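Local coordinates for protein gamma-glutamyltranspeptidase (Ggt) (Helicobacter pylori 26695, PDB 5BPK) that probably catalyses the hydrolysis and transfer of gamma-glutamyl groups from glutathione and related compounds, as an N-terminal nucleophile (Ntn) hydrolase, at residues T17-A22 with S72-T77; N39-F44 with N62-N67; G94-T99 with H125-P130. All coordinates share one frame; numbering follows the deposited sequence.

The three contacts converge on the bound amino(dihydro-oxazolyl)acetic acid, 4UD. Contact 1 pairs the end of strand 13-19 with the loop that leads into strand 77-81. Both segments of contact 2 fall between those strands, within the sequence span of contact 1. Contact 3 follows later and joins the N-terminal part of helix 96-109 to the loop before strand 133-135. Contact 1 touches both others, its centre about 15 Å from that of contact 2 and 14 Å from that of contact 3; the centres of contacts 2 and 3 are about 20 Å apart. Segments 17-22, 72-77, 39-44 and 94-99 all supply residues of the 4UD pocket, so distant parts of the sequence assemble one site.

Contact 1: T17-A22 with S72-T77; sequences TYTINA and SSMSPT. With 4UD ((2S)-amino[(5S)-4,5-dihydro-1,2-oxazol-5-yl]acetic acid), chain O.
The hydroxyl OG1 of T17 rests against P76 CB at 3.5 Å and is held by two polar partners: H3 of the neighbouring strand 2-8 and a water. The water lies 2.8 Å from T17 OG1 and accepts from S75 N at 2.9 Å, bridging the threonine side chain to the backbone of the facing loop. With CG2 of T17 anti to its own nitrogen, the methyl turns onto M74 instead, where it meets the sulfur in a tight apolar contact (T17 CG2 to M74 SD, 3.4 Å). The methionine chain bends at its last torsion (chi3 -76°), and this carries CE on to the methyl of T19, 3.7 Å from T19 CG2. M74 thus touches both T17 and T19 near the end of strand 13-19, which continues as an antiparallel sheet into the large partner chain, in keeping with the Ntn-hydrolase fold.

Two ST turns shape the ligand site between the segments. T19 OG1 accepts from N21 N, while S72 OG accepts from M74 N. The same S72 hydroxyl donates to the ligand carboxylate (S72 OG to 4UD O9, 2.6 Å), and the other oxygen takes a nearly straight bond from the backbone (S73 N to 4UD O10, 2.8 Å). Across the pocket the ligand amine donates to the amide oxygen of N21 (4UD N7 to N21 OD1, 2.8 Å), an atom that also bonds to the hydroxyl of Y54.

Contact 2: N39-F44 with N62-N67; sequences NEMDDF and NAIEAN. With 4UD ((2S)-amino[(5S)-4,5-dihydro-1,2-oxazol-5-yl]acetic acid), chain O.
The two segments come closest where F44 follows the 3-10 segment and faces N62, their CA atoms 5.5 Å apart. That 3-10 turn, spanning 40-43, is closed by D43 N to E40 O at 3.0 Å and carries E40 and D43 of the pocket that holds 4UD; the loop 62-67 packs behind it.

The polar link is made by the amide of N62, whose ND2 donates to D43 O at 2.7 Å. The bond is nearly straight (164°), reaches a lone pair in the carbonyl plane and lies in the amide plane as well, which should fix the rotation of the N62 amide; its OD1 is taken by the backbone nitrogen of L71. D43 is thus held through its carbonyl while its carboxylate points to the ligand. D43 OD2 accepts from 4UD N7 at 2.7 Å, and E40 OE2 receives a weak hydrogen bond from the same amine. Both carboxylates also form salt bridges to R103 of the large partner chain, which binds the ligand too, so amine and arginine share one acidic patch.

The apolar half is built round the F44 ring. The side chains of F44 and I64 cross at about a right angle, and I64 CG1 lies 3.5 Å from F44 CG near the root of the ring. I64 CA sits over one face, toward the rim, in a CH-pi contact 4.1 Å from the ring centroid. M41 SD and N62 O stand at the ring edge, in its plane, and F44 CD1 approaches N62 O to 3.4 Å. The bent chain of M41 finally brings its methyl to the isoleucine, with M41 CE 4.4 Å from I64 CG2.

Contact 3: G94-T99 with H125-P130; sequences GSRIIT and HMQWLP. With 4UD ((2S)-amino[(5S)-4,5-dihydro-1,2-oxazol-5-yl]acetic acid), chain O.
H125 extends its ring toward helix 96-109 because CG stands anti to the backbone nitrogen (chi1 174°), and T99 meets it with OG1 set between its own nitrogen and carbonyl carbon (chi1 60°). The two share a short hydrogen bond, T99 OG1 to H125 ND1 at 2.7 Å, in which either atom could be the donor; the hydroxyl lies at the ring edge, near its plane.

The far ring nitrogen donates within its own loop. H125 NE2 reaches Q127 OE1 at 2.8 Å along an almost straight line (172°), in the plane of both the ring and the amide carbonyl. Bonds at both ring nitrogens should hold the imidazole in this rotation. S95 OG donates to Q127 OE1 as well, at 2.8 Å and somewhat tilted from the carbonyl plane, so this oxygen is gripped by two donors, one from each segment. The other end of the amide is also held: Q127 NE2 bonds L129 O at 3.0 Å and the carbonyl of Y54.

R96 closes one face of the ring. Its CG stands over the middle, 3.6 Å from the H125 centroid in a CH-pi contact, and the chain then bends twice; the backbone nitrogen of Q127 lies above the opposite face, toward the rim.

On the ligand side, I97 CD1 comes within 3.2 Å of 4UD O2, and G94 N makes a weak hydrogen bond to the same oxygen. The loop 125-130 packs against S95, R96 and T99, next in sequence to G93 and G94, consistent with the glycine pair whose backbone NH groups form the oxyanion hole in related gamma-glutamyltranspeptidases.

Contact 1: T17-A22 with S72-T77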
loop_
_atom_site.group_PDB
_atom_site.type_symbol
_atom_site.label_atom_id
_atom_site.label_comp_id
_atom_site.label_asym_id
_atom_site.label_seq_id
_atom_site.Cartn_x
_atom_site.Cartn_y
_atom_site.Cartn_z
ATOM N N THR B 17 3.727 0.199 3.598
ATOM C CA THR B 17 2.406 0.465 3.038
ATOM C C THR B 17 1.399 -0.327 3.850
ATOM O O THR B 17 1.537 -1.559 4.046
ATOM C CB THR B 17 2.276 0.092 1.545
ATOM O OG1 THR B 17 3.453 0.472 0.823
ATOM C CG2 THR B 17 1.053 0.789 0.920
ATOM N N TYR B 18 0.388 0.362 4.356
ATOM C CA TYR B 18 -0.640 -0.333 5.130
ATOM C C TYR B 18 -2.000 0.326 4.949
ATOM O O TYR B 18 -2.107 1.413 4.348
ATOM C CB TYR B 18 -0.197 -0.516 6.596
ATOM C CG TYR B 18 -0.454 0.627 7.579
ATOM C CD1 TYR B 18 -0.392 1.966 7.193
ATOM C CD2 TYR B 18 -0.707 0.353 8.915
ATOM C CE1 TYR B 18 -0.635 2.992 8.104
ATOM C CE2 TYR B 18 -0.952 1.377 9.837
ATOM C CZ TYR B 18 -0.918 2.688 9.422
ATOM O OH TYR B 18 -1.169 3.708 10.314
ATOM N N THR B 19 -3.050 -0.352 5.403
ATOM C CA THR B 19 -4.370 -0.073 4.853
ATOM C C THR B 19 -5.507 -0.790 5.552
ATOM O O THR B 19 -5.305 -1.822 6.186
ATOM C CB THR B 19 -4.392 -0.492 3.351
ATOM O OG1 THR B 19 -5.537 0.063 2.688
ATOM C CG2 THR B 19 -4.367 -2.012 3.203
ATOM N N ILE B 20 -6.702 -0.226 5.389
ATOM C CA ILE B 20 -7.956 -0.922 5.648
ATOM C C ILE B 20 -8.736 -1.182 4.335
ATOM O O ILE B 20 -9.896 -1.564 4.360
ATOM C CB ILE B 20 -8.806 -0.189 6.719
ATOM C CG1 ILE B 20 -8.906 1.326 6.457
ATOM C CG2 ILE B 20 -8.249 -0.486 8.111
ATOM C CD1 ILE B 20 -9.848 2.042 7.444
ATOM N N ASN B 21 -8.018 -1.024 3.218
ATOM C CA ASN B 21 -8.464 -1.185 1.834
ATOM C C ASN B 21 -9.166 0.066 1.294
ATOM O O ASN B 21 -8.488 1.030 0.942
ATOM C CB ASN B 21 -9.241 -2.484 1.579
ATOM C CG ASN B 21 -9.441 -2.748 0.097
ATOM O OD1 ASN B 21 -8.726 -2.189 -0.732
ATOM N ND2 ASN B 21 -10.417 -3.584 -0.241
ATOM N N ALA B 22 -10.497 0.074 1.215
ATOM C CA ALA B 22 -11.197 1.268 0.759
ATOM C C ALA B 22 -11.005 2.420 1.749
ATOM O O ALA B 22 -10.503 2.239 2.846
ATOM C CB ALA B 22 -12.686 0.985 0.562
ATOM N N SER B 72 -2.312 -8.772 -2.529
ATOM C CA SER B 72 -2.156 -7.318 -2.533
ATOM C C SER B 72 -1.405 -6.843 -3.785
ATOM O O SER B 72 -0.754 -7.629 -4.478
ATOM C CB SER B 72 -1.363 -6.890 -1.296
ATOM O OG SER B 72 -1.314 -5.468 -1.159
ATOM N N SER B 73 -1.506 -5.544 -4.043
ATOM C CA SER B 73 -0.664 -4.839 -5.013
ATOM C C SER B 73 0.348 -3.922 -4.337
ATOM O O SER B 73 1.133 -3.257 -5.016
ATOM C CB SER B 73 -1.533 -3.986 -5.946
ATOM O OG SER B 73 -2.463 -4.760 -6.678
ATOM N N MET B 74 0.322 -3.860 -3.006
ATOM C CA MET B 74 1.212 -2.946 -2.272
ATOM C C MET B 74 2.687 -3.269 -2.531
ATOM O O MET B 74 3.105 -4.441 -2.502
ATOM C CB MET B 74 0.886 -2.916 -0.775
ATOM C CG MET B 74 -0.491 -2.274 -0.487
ATOM S SD MET B 74 -0.906 -2.006 1.240
ATOM C CE MET B 74 -1.322 -3.651 1.807
ATOM N N SER B 75 3.444 -2.218 -2.818
ATOM C CA SER B 75 4.812 -2.332 -3.309
ATOM C C SER B 75 5.785 -1.451 -2.525
ATOM O O SER B 75 6.519 -0.648 -3.121
ATOM C CB SER B 75 4.863 -1.926 -4.777
ATOM O OG SER B 75 3.964 -2.689 -5.552
ATOM N N PRO B 76 5.798 -1.587 -1.187
ATOM C CA PRO B 76 6.820 -0.833 -0.463
ATOM C C PRO B 76 8.175 -1.309 -0.939
ATOM O O PRO B 76 8.404 -2.519 -1.051
ATOM C CB PRO B 76 6.563 -1.177 1.001
ATOM C CG PRO B 76 5.872 -2.520 0.969
ATOM C CD PRO B 76 5.050 -2.505 -0.306
ATOM N N THR B 77 9.042 -0.365 -1.279
ATOM C CA THR B 77 10.272 -0.658 -2.006
ATOM C C THR B 77 11.444 0.153 -1.482
ATOM O O THR B 77 11.307 1.326 -1.108
ATOM C CB THR B 77 10.066 -0.395 -3.519
ATOM O OG1 THR B 77 8.984 -1.215 -3.993
ATOM C CG2 THR B 77 11.326 -0.696 -4.349
HETATM C C3 4UD O . -4.469 0.830 -0.953
HETATM C C4 4UD O . -4.504 -1.388 -1.044
HETATM C C5 4UD O . -5.466 -0.255 -0.740
HETATM C C6 4UD O . -5.140 -2.666 -1.610
HETATM C C8 4UD O . -4.025 -3.678 -1.744
HETATM O O9 4UD O . -3.655 -4.327 -0.797
HETATM O O10 4UD O . -3.414 -3.867 -2.937
HETATM N N7 4UD O . -6.141 -3.203 -0.678
HETATM O O2 4UD O . -3.611 -0.880 -2.033
HETATM N N1 4UD O . -3.486 0.400 -1.672
HETATM O O HOH W 1 3.039 0.536 -1.946
#

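Contact 2: N39-F44 with N62-N67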
loop_
_atom_site.group_PDB
_atom_site.type_symbol
_atom_site.label_atom_id
_atom_site.label_comp_id
_atom_site.label_asym_id
_atom_site.label_seq_id
_atom_site.Cartn_x
_atom_site.Cartn_y
_atom_site.Cartn_z
ATOM N N ASN B 39 -11.909 -3.735 4.798
ATOM C CA ASN B 39 -12.637 -4.583 3.844
ATOM C C ASN B 39 -11.653 -5.296 2.911
ATOM O O ASN B 39 -11.833 -5.361 1.686
ATOM C CB ASN B 39 -13.795 -3.847 3.130
ATOM C CG ASN B 39 -13.362 -2.640 2.299
ATOM O OD1 ASN B 39 -12.223 -2.195 2.344
ATOM N ND2 ASN B 39 -14.313 -2.089 1.549
ATOM N N GLU B 40 -10.608 -5.854 3.521
ATOM C CA GLU B 40 -9.557 -6.523 2.761
ATOM C C GLU B 40 -10.027 -7.816 2.093
ATOM O O GLU B 40 -9.354 -8.320 1.189
ATOM C CB GLU B 40 -8.328 -6.812 3.637
ATOM C CG GLU B 40 -6.998 -6.451 2.995
ATOM C CD GLU B 40 -6.785 -4.942 2.940
ATOM O OE1 GLU B 40 -6.794 -4.281 4.019
ATOM O OE2 GLU B 40 -6.617 -4.420 1.824
ATOM N N MET B 41 -11.164 -8.367 2.511
ATOM C CA MET B 41 -11.662 -9.585 1.842
ATOM C C MET B 41 -11.962 -9.370 0.363
ATOM O O MET B 41 -11.906 -10.319 -0.405
ATOM C CB MET B 41 -12.880 -10.176 2.560
ATOM C CG MET B 41 -12.586 -10.627 3.995
ATOM S SD MET B 41 -11.427 -12.021 4.141
ATOM C CE MET B 41 -12.480 -13.393 3.635
ATOM N N ASP B 42 -12.261 -8.134 -0.044
ATOM C CA ASP B 42 -12.472 -7.818 -1.473
ATOM C C ASP B 42 -11.197 -7.923 -2.337
ATOM O O ASP B 42 -11.263 -7.830 -3.563
ATOM C CB ASP B 42 -13.086 -6.419 -1.647
ATOM C CG ASP B 42 -13.581 -6.173 -3.069
ATOM O OD1 ASP B 42 -14.557 -6.846 -3.478
ATOM O OD2 ASP B 42 -12.984 -5.325 -3.782
ATOM N N ASP B 43 -10.034 -8.054 -1.711
ATOM C CA ASP B 43 -8.812 -8.296 -2.470
ATOM C C ASP B 43 -8.649 -9.758 -2.880
ATOM O O ASP B 43 -7.777 -10.061 -3.687
ATOM C CB ASP B 43 -7.583 -7.811 -1.710
ATOM C CG ASP B 43 -7.352 -6.313 -1.849
ATOM O OD1 ASP B 43 -8.087 -5.626 -2.591
ATOM O OD2 ASP B 43 -6.414 -5.824 -1.195
ATOM N N PHE B 44 -9.463 -10.654 -2.328
ATOM C CA PHE B 44 -9.602 -12.014 -2.888
ATOM C C PHE B 44 -10.401 -11.961 -4.181
ATOM O O PHE B 44 -11.185 -11.035 -4.411
ATOM C CB PHE B 44 -10.344 -12.958 -1.938
ATOM C CG PHE B 44 -9.521 -13.454 -0.775
ATOM C CD1 PHE B 44 -8.472 -14.340 -0.982
ATOM C CD2 PHE B 44 -9.813 -13.056 0.529
ATOM C CE1 PHE B 44 -7.721 -14.819 0.078
ATOM C CE2 PHE B 44 -9.074 -13.540 1.597
ATOM C CZ PHE B 44 -8.017 -14.418 1.370
ATOM N N ASN B 62 -5.905 -16.815 -6.227
ATOM C CA ASN B 62 -6.346 -15.822 -5.234
ATOM C C ASN B 62 -7.780 -16.048 -4.731
ATOM O O ASN B 62 -8.473 -15.105 -4.307
ATOM C CB ASN B 62 -6.184 -14.410 -5.805
ATOM C CG ASN B 62 -6.367 -13.322 -4.746
ATOM O OD1 ASN B 62 -5.959 -13.474 -3.575
ATOM N ND2 ASN B 62 -6.977 -12.212 -5.156
ATOM N N ALA B 63 -8.223 -17.303 -4.760
ATOM C CA ALA B 63 -9.498 -17.676 -4.157
ATOM C C ALA B 63 -9.413 -17.659 -2.623
ATOM O O ALA B 63 -8.330 -17.780 -2.018
ATOM C CB ALA B 63 -9.934 -19.074 -4.648
ATOM N N ILE B 64 -10.566 -17.553 -1.990
ATOM C CA ILE B 64 -10.643 -17.535 -0.536
ATOM C C ILE B 64 -10.436 -18.934 0.043
ATOM O O ILE B 64 -11.001 -19.914 -0.456
ATOM C CB ILE B 64 -12.023 -17.018 -0.051
ATOM C CG1 ILE B 64 -12.245 -15.572 -0.500
ATOM C CG2 ILE B 64 -12.136 -17.157 1.469
ATOM C CD1 ILE B 64 -13.681 -15.096 -0.370
ATOM N N GLU B 65 -9.597 -19.012 1.069
ATOM C CA GLU B 65 -9.466 -20.190 1.936
ATOM C C GLU B 65 -9.265 -19.690 3.365
ATOM O O GLU B 65 -8.683 -18.616 3.575
ATOM C CB GLU B 65 -8.252 -21.047 1.555
ATOM C CG GLU B 65 -8.536 -22.211 0.634
ATOM C CD GLU B 65 -7.380 -23.197 0.567
ATOM O OE1 GLU B 65 -7.298 -24.132 1.408
ATOM O OE2 GLU B 65 -6.550 -23.044 -0.333
ATOM N N ALA B 66 -9.712 -20.466 4.347
ATOM C CA ALA B 66 -9.516 -20.082 5.747
ATOM C C ALA B 66 -8.036 -19.833 6.004
ATOM O O ALA B 66 -7.191 -20.592 5.520
ATOM C CB ALA B 66 -10.058 -21.157 6.687
ATOM N N ASN B 67 -7.751 -18.743 6.727
ATOM C CA ASN B 67 -6.389 -18.300 7.110
ATOM C C ASN B 67 -5.522 -17.720 5.999
ATOM O O ASN B 67 -4.429 -17.216 6.274
ATOM C CB ASN B 67 -5.598 -19.408 7.817
ATOM C CG ASN B 67 -6.204 -19.809 9.124
ATOM O OD1 ASN B 67 -6.727 -18.967 9.859
ATOM N ND2 ASN B 67 -6.122 -21.108 9.448
HETATM C C3 4UD O . -4.469 0.830 -0.953
HETATM C C4 4UD O . -4.504 -1.388 -1.044
HETATM C C5 4UD O . -5.466 -0.255 -0.740
HETATM C C6 4UD O . -5.140 -2.666 -1.610
HETATM C C8 4UD O . -4.025 -3.678 -1.744
HETATM O O9 4UD O . -3.655 -4.327 -0.797
HETATM O O10 4UD O . -3.414 -3.867 -2.937
HETATM N N7 4UD O . -6.141 -3.203 -0.678
HETATM O O2 4UD O . -3.611 -0.880 -2.033
HETATM N N1 4UD O . -3.486 0.400 -1.672
#

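Contact 3: G94-T99 with H125-P130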
loop_
_atom_site.group_PDB
_atom_site.type_symbol
_atom_site.label_atom_id
_atom_site.label_comp_id
_atom_site.label_asym_id
_atom_site.label_seq_id
_atom_site.Cartn_x
_atom_site.Cartn_y
_atom_site.Cartn_z
ATOM N N GLY B 94 -4.274 0.821 -4.893
ATOM C CA GLY B 94 -4.701 -0.506 -5.336
ATOM C C GLY B 94 -3.911 -0.969 -6.546
ATOM O O GLY B 94 -2.697 -1.019 -6.514
ATOM N N SER B 95 -4.611 -1.303 -7.626
ATOM C CA SER B 95 -3.949 -1.746 -8.848
ATOM C C SER B 95 -2.927 -0.734 -9.401
ATOM O O SER B 95 -1.974 -1.124 -10.082
ATOM C CB SER B 95 -4.997 -2.008 -9.912
ATOM O OG SER B 95 -5.765 -0.827 -10.099
ATOM N N ARG B 96 -3.117 0.554 -9.119
ATOM C CA ARG B 96 -2.219 1.592 -9.640
ATOM C C ARG B 96 -0.896 1.683 -8.873
ATOM O O ARG B 96 0.015 2.362 -9.318
ATOM C CB ARG B 96 -2.899 2.973 -9.652
ATOM C CG ARG B 96 -3.821 3.223 -10.829
ATOM C CD ARG B 96 -5.114 2.451 -10.786
ATOM N NE ARG B 96 -5.952 2.800 -9.644
ATOM C CZ ARG B 96 -7.199 2.357 -9.465
ATOM N NH1 ARG B 96 -7.779 1.567 -10.368
ATOM N NH2 ARG B 96 -7.877 2.723 -8.390
ATOM N N ILE B 97 -0.777 0.994 -7.741
ATOM C CA ILE B 97 0.440 1.083 -6.932
ATOM C C ILE B 97 1.668 0.691 -7.742
ATOM O O ILE B 97 2.679 1.406 -7.738
ATOM C CB ILE B 97 0.371 0.206 -5.678
ATOM C CG1 ILE B 97 -0.667 0.778 -4.712
ATOM C CG2 ILE B 97 1.756 0.132 -4.999
ATOM C CD1 ILE B 97 -0.917 -0.089 -3.517
ATOM N N ILE B 98 1.573 -0.448 -8.433
ATOM C CA ILE B 98 2.730 -1.040 -9.088
ATOM C C ILE B 98 3.274 -0.069 -10.117
ATOM O O ILE B 98 4.491 0.181 -10.185
ATOM C CB ILE B 98 2.379 -2.373 -9.770
ATOM C CG1 ILE B 98 1.886 -3.376 -8.725
ATOM C CG2 ILE B 98 3.580 -2.913 -10.529
ATOM C CD1 ILE B 98 1.219 -4.578 -9.311
ATOM N N THR B 99 2.369 0.517 -10.897
ATOM C CA THR B 99 2.798 1.403 -11.970
ATOM C C THR B 99 3.269 2.771 -11.430
ATOM O O THR B 99 4.231 3.352 -11.945
ATOM C CB THR B 99 1.687 1.552 -13.032
ATOM O OG1 THR B 99 0.502 2.089 -12.433
ATOM C CG2 THR B 99 1.375 0.185 -13.690
ATOM N N HIS B 125 -0.877 4.662 -16.782
ATOM C CA HIS B 125 -1.196 3.359 -16.218
ATOM C C HIS B 125 -1.870 2.468 -17.249
ATOM O O HIS B 125 -2.770 2.901 -17.962
ATOM C CB HIS B 125 -2.091 3.574 -14.988
ATOM C CG HIS B 125 -2.626 2.322 -14.371
ATOM N ND1 HIS B 125 -1.851 1.465 -13.621
ATOM C CD2 HIS B 125 -3.879 1.799 -14.369
ATOM C CE1 HIS B 125 -2.599 0.463 -13.193
ATOM N NE2 HIS B 125 -3.836 0.645 -13.623
ATOM N N MET B 126 -1.420 1.221 -17.293
ATOM C CA MET B 126 -2.037 0.155 -18.070
ATOM C C MET B 126 -2.110 -1.076 -17.174
ATOM O O MET B 126 -1.099 -1.497 -16.635
ATOM C CB MET B 126 -1.197 -0.108 -19.329
ATOM C CG MET B 126 -1.410 -1.442 -20.035
ATOM S SD MET B 126 -3.064 -1.751 -20.649
ATOM C CE MET B 126 -3.133 -0.631 -22.067
ATOM N N GLN B 127 -3.316 -1.619 -17.002
ATOM C CA GLN B 127 -3.517 -2.828 -16.185
ATOM C C GLN B 127 -4.199 -3.967 -16.941
ATOM O O GLN B 127 -4.772 -4.872 -16.320
ATOM C CB GLN B 127 -4.276 -2.509 -14.885
ATOM C CG GLN B 127 -5.664 -1.972 -15.047
ATOM C CD GLN B 127 -6.373 -1.804 -13.705
ATOM O OE1 GLN B 127 -5.951 -1.013 -12.853
ATOM N NE2 GLN B 127 -7.454 -2.557 -13.509
ATOM N N TRP B 128 -4.094 -3.929 -18.272
ATOM C CA TRP B 128 -4.526 -5.012 -19.173
ATOM C C TRP B 128 -6.055 -5.053 -19.309
ATOM O O TRP B 128 -6.580 -4.897 -20.415
ATOM C CB TRP B 128 -3.873 -6.345 -18.754
ATOM C CG TRP B 128 -4.484 -7.623 -19.258
ATOM C CD1 TRP B 128 -4.431 -8.122 -20.524
ATOM C CD2 TRP B 128 -5.206 -8.568 -18.479
ATOM N NE1 TRP B 128 -5.083 -9.338 -20.577
ATOM C CE2 TRP B 128 -5.581 -9.623 -19.334
ATOM C CE3 TRP B 128 -5.585 -8.621 -17.132
ATOM C CZ2 TRP B 128 -6.310 -10.724 -18.883
ATOM C CZ3 TRP B 128 -6.314 -9.714 -16.689
ATOM C CH2 TRP B 128 -6.663 -10.747 -17.562
ATOM N N LEU B 129 -6.767 -5.229 -18.198
ATOM C CA LEU B 129 -8.214 -5.027 -18.164
ATOM C C LEU B 129 -8.516 -3.990 -17.082
ATOM O O LEU B 129 -8.113 -4.172 -15.941
ATOM C CB LEU B 129 -8.962 -6.333 -17.855
ATOM C CG LEU B 129 -8.934 -7.438 -18.904
ATOM C CD1 LEU B 129 -9.691 -8.668 -18.397
ATOM C CD2 LEU B 129 -9.501 -6.946 -20.241
ATOM N N PRO B 130 -9.196 -2.883 -17.442
ATOM C CA PRO B 130 -9.637 -2.526 -18.776
ATOM C C PRO B 130 -8.465 -2.262 -19.709
ATOM O O PRO B 130 -7.367 -1.907 -19.255
ATOM C CB PRO B 130 -10.449 -1.242 -18.557
ATOM C CG PRO B 130 -9.964 -0.683 -17.295
ATOM C CD PRO B 130 -9.495 -1.832 -16.458
HETATM C C3 4UD O . -4.469 0.830 -0.953
HETATM C C4 4UD O . -4.504 -1.388 -1.044
HETATM C C5 4UD O . -5.466 -0.255 -0.740
HETATM C C6 4UD O . -5.140 -2.666 -1.610
HETATM C C8 4UD O . -4.025 -3.678 -1.744
HETATM O O9 4UD O . -3.655 -4.327 -0.797
HETATM O O10 4UD O . -3.414 -3.867 -2.937
HETATM N N7 4UD O . -6.141 -3.203 -0.678
HETATM O O2 4UD O . -3.611 -0.880 -2.033
HETATM N N1 4UD O . -3.486 0.400 -1.672
#